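Local coordinates for protein ferritin (Ulva pertusa, PDB 3VNX) that probably stores iron inside a 24-subunit shell, oxidising ferrous iron to the ferric state as ferroxidases of the ferritin family do, at residues I48-E51 against Y52-Y56. Residues are numbered along the deposited sequence; the frame is centred on the assembly and turned at random. Where two conformers were deposited one is given.
Sequences INIE and YTISY
Tyr52 sits one turn after Ile48 on helix 38-66 of the ferritin four-helix bundle, and its N donates to Ile48 O at 2.8 Å. The ring meets Ile48 at its edge, where CG2 of Ile48 lies 4.4 Å from CD2 of Tyr52, close to the ring plane. Its hydroxyl continues across the subunit interface to hydrogen-bond His59 of a second subunit, while the ring makes a T-shaped stack with Tyr56 of that subunit, and Phe9 of a third subunit packs over Asn49, Ile50 and Thr53.

Thr53 N donates to Asn49 O. In the conformer described here, one of two modelled, OG1 of Thr53 adds a second bond to Asn49 O at 2.9 Å, arriving from the opposite face of the carbonyl plane. A chi1 of -68° in that conformer sets the hydroxyl beside its own backbone N and folds it back onto the preceding turn.

Ile54 runs alongside Ile50 in the same direction, and CD1 of Ile54 comes 4.1 Å from CG2 of Ile50.

Ser55 N closes the next turn on Glu51 O. From that turn the Glu51 chain, bent at chi2 (-74°), brings the side chain to about 3 Å from a bound calcium ion, beside Glu86, consistent with the ferroxidase region of this family. Gln47 and Asn138 both hydrogen-bond OE1 of Glu51, which would limit the rotation of the carboxylate, and Asn138 also touches Ile50 and Ile54, joining helix 38-66 to helix 123-151.

Tyr56 completes the run through its backbone, its N lying 3.2 Å from Tyr52 O.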
ATOM      1  N   ILE A  48     -43.445  31.780   4.810  1.00 43.30           N
ATOM      2  CA  ILE A  48     -42.562  31.428   5.914  1.00 41.31           C
ATOM      3  C   ILE A  48     -43.385  30.924   7.104  1.00 47.60           C
ATOM      4  O   ILE A  48     -43.119  29.840   7.647  1.00 44.21           O
ATOM      5  CB  ILE A  48     -41.667  32.600   6.346  1.00 46.43           C
ATOM      6  CG1 ILE A  48     -40.542  32.794   5.337  1.00 45.67           C
ATOM      7  CG2 ILE A  48     -41.072  32.336   7.722  1.00 44.74           C
ATOM      8  CD1 ILE A  48     -39.996  34.194   5.277  1.00 47.06           C
ATOM      9  N   ASN A  49     -44.396  31.695   7.497  1.00 42.49           N
ATOM     10  CA  ASN A  49     -45.200  31.322   8.656  1.00 42.98           C
ATOM     11  C   ASN A  49     -45.922  29.998   8.454  1.00 43.91           C
ATOM     12  O   ASN A  49     -46.138  29.248   9.407  1.00 40.86           O
ATOM     13  CB  ASN A  49     -46.206  32.429   9.013  1.00 50.68           C
ATOM     14  CG  ASN A  49     -47.107  32.051  10.195  1.00 52.02           C
ATOM     15  OD1 ASN A  49     -48.319  31.871  10.035  1.00 53.95           O
ATOM     16  ND2 ASN A  49     -46.514  31.924  11.384  1.00 48.41           N
ATOM     17  N   ILE A  50     -46.296  29.713   7.210  1.00 47.80           N
ATOM     18  CA  ILE A  50     -47.010  28.477   6.896  1.00 42.23           C
ATOM     19  C   ILE A  50     -46.100  27.247   7.057  1.00 47.50           C
ATOM     20  O   ILE A  50     -46.518  26.211   7.591  1.00 41.47           O
ATOM     21  CB  ILE A  50     -47.615  28.549   5.483  1.00 46.87           C
ATOM     22  CG1 ILE A  50     -48.626  29.695   5.416  1.00 49.72           C
ATOM     23  CG2 ILE A  50     -48.260  27.217   5.089  1.00 46.14           C
ATOM     24  CD1 ILE A  50     -49.433  29.745   4.153  1.00 47.62           C
ATOM     25  N   GLU A  51     -44.851  27.371   6.606  1.00 48.44           N
ATOM     26  CA  GLU A  51     -43.888  26.279   6.714  1.00 47.91           C
ATOM     27  C   GLU A  51     -43.537  26.125   8.174  1.00 47.34           C
ATOM     28  O   GLU A  51     -43.510  25.005   8.722  1.00 46.79           O
ATOM     29  CB  GLU A  51     -42.609  26.564   5.908  1.00 48.26           C
ATOM     30  CG  GLU A  51     -42.807  26.819   4.412  1.00 47.15           C
ATOM     31  CD  GLU A  51     -43.140  25.561   3.584  1.00 54.89           C
ATOM     32  OE1 GLU A  51     -43.484  25.726   2.390  1.00 53.71           O
ATOM     33  OE2 GLU A  51     -43.059  24.420   4.097  1.00 46.09           O
ATOM     34  N   TYR A  52     -43.278  27.260   8.811  1.00 42.83           N
ATOM     35  CA  TYR A  52     -42.947  27.239  10.231  1.00 43.13           C
ATOM     36  C   TYR A  52     -44.062  26.593  11.061  1.00 38.00           C
ATOM     37  O   TYR A  52     -43.771  25.805  11.958  1.00 43.64           O
ATOM     38  CB  TYR A  52     -42.580  28.631  10.752  1.00 42.50           C
ATOM     39  CG  TYR A  52     -41.227  28.684  11.442  1.00 44.31           C
ATOM     40  CD1 TYR A  52     -40.931  27.816  12.491  1.00 42.97           C
ATOM     41  CD2 TYR A  52     -40.248  29.602  11.047  1.00 40.96           C
ATOM     42  CE1 TYR A  52     -39.692  27.846  13.130  1.00 41.38           C
ATOM     43  CE2 TYR A  52     -39.002  29.655  11.687  1.00 37.12           C
ATOM     44  CZ  TYR A  52     -38.731  28.768  12.731  1.00 48.35           C
ATOM     45  OH  TYR A  52     -37.508  28.794  13.388  1.00 45.24           O
ATOM     46  N   THR A  53     -45.326  26.885  10.753  1.00 37.46           N
ATOM     47  CA  THR A  53     -46.451  26.266  11.464  0.73 44.31           C
ATOM     48  C   THR A  53     -46.480  24.759  11.235  1.00 43.83           C
ATOM     49  O   THR A  53     -46.614  23.969  12.179  1.00 44.52           O
ATOM     50  CB  THR A  53     -47.825  26.846  11.033  0.73 42.34           C
ATOM     51  OG1 THR A  53     -47.933  28.203  11.465  0.73 43.88           O
ATOM     52  CG2 THR A  53     -48.961  26.046  11.649  0.73 40.65           C
ATOM     53  N   ILE A  54     -46.360  24.364   9.968  1.00 40.19           N
ATOM     54  CA  ILE A  54     -46.399  22.941   9.611  1.00 48.65           C
ATOM     55  C   ILE A  54     -45.238  22.149  10.245  1.00 46.66           C
ATOM     56  O   ILE A  54     -45.389  20.990  10.642  1.00 43.40           O
ATOM     57  CB  ILE A  54     -46.411  22.762   8.090  1.00 49.07           C
ATOM     58  CG1 ILE A  54     -47.730  23.281   7.515  1.00 47.89           C
ATOM     59  CG2 ILE A  54     -46.185  21.311   7.711  1.00 49.34           C
ATOM     60  CD1 ILE A  54     -47.750  23.283   6.009  1.00 50.25           C
ATOM     61  N   SER A  55     -44.083  22.790  10.347  1.00 42.86           N
ATOM     62  CA  SER A  55     -42.970  22.189  11.054  1.00 47.59           C
ATOM     63  C   SER A  55     -43.368  21.882  12.501  1.00 47.53           C
ATOM     64  O   SER A  55     -43.047  20.815  13.030  1.00 38.59           O
ATOM     65  CB  SER A  55     -41.764  23.124  11.019  1.00 39.02           C
ATOM     66  OG  SER A  55     -40.764  22.660  11.890  1.00 41.96           O
ATOM     67  N   TYR A  56     -44.079  22.818  13.130  1.00 45.46           N
ATOM     68  CA  TYR A  56     -44.447  22.697  14.542  1.00 45.46           C
ATOM     69  C   TYR A  56     -45.480  21.577  14.710  1.00 43.76           C
ATOM     70  O   TYR A  56     -45.407  20.760  15.637  1.00 41.53           O
ATOM     71  CB  TYR A  56     -45.014  24.033  15.014  1.00 43.34           C
ATOM     72  CG  TYR A  56     -44.901  24.364  16.498  1.00 43.30           C
ATOM     73  CD1 TYR A  56     -43.697  24.244  17.177  1.00 40.28           C
ATOM     74  CD2 TYR A  56     -46.002  24.862  17.196  1.00 43.97           C
ATOM     75  CE1 TYR A  56     -43.601  24.587  18.529  1.00 52.24           C
ATOM     76  CE2 TYR A  56     -45.922  25.202  18.540  1.00 46.30           C
ATOM     77  CZ  TYR A  56     -44.723  25.071  19.203  1.00 52.38           C
ATOM     78  OH  TYR A  56     -44.649  25.411  20.540  1.00 45.69           O
TER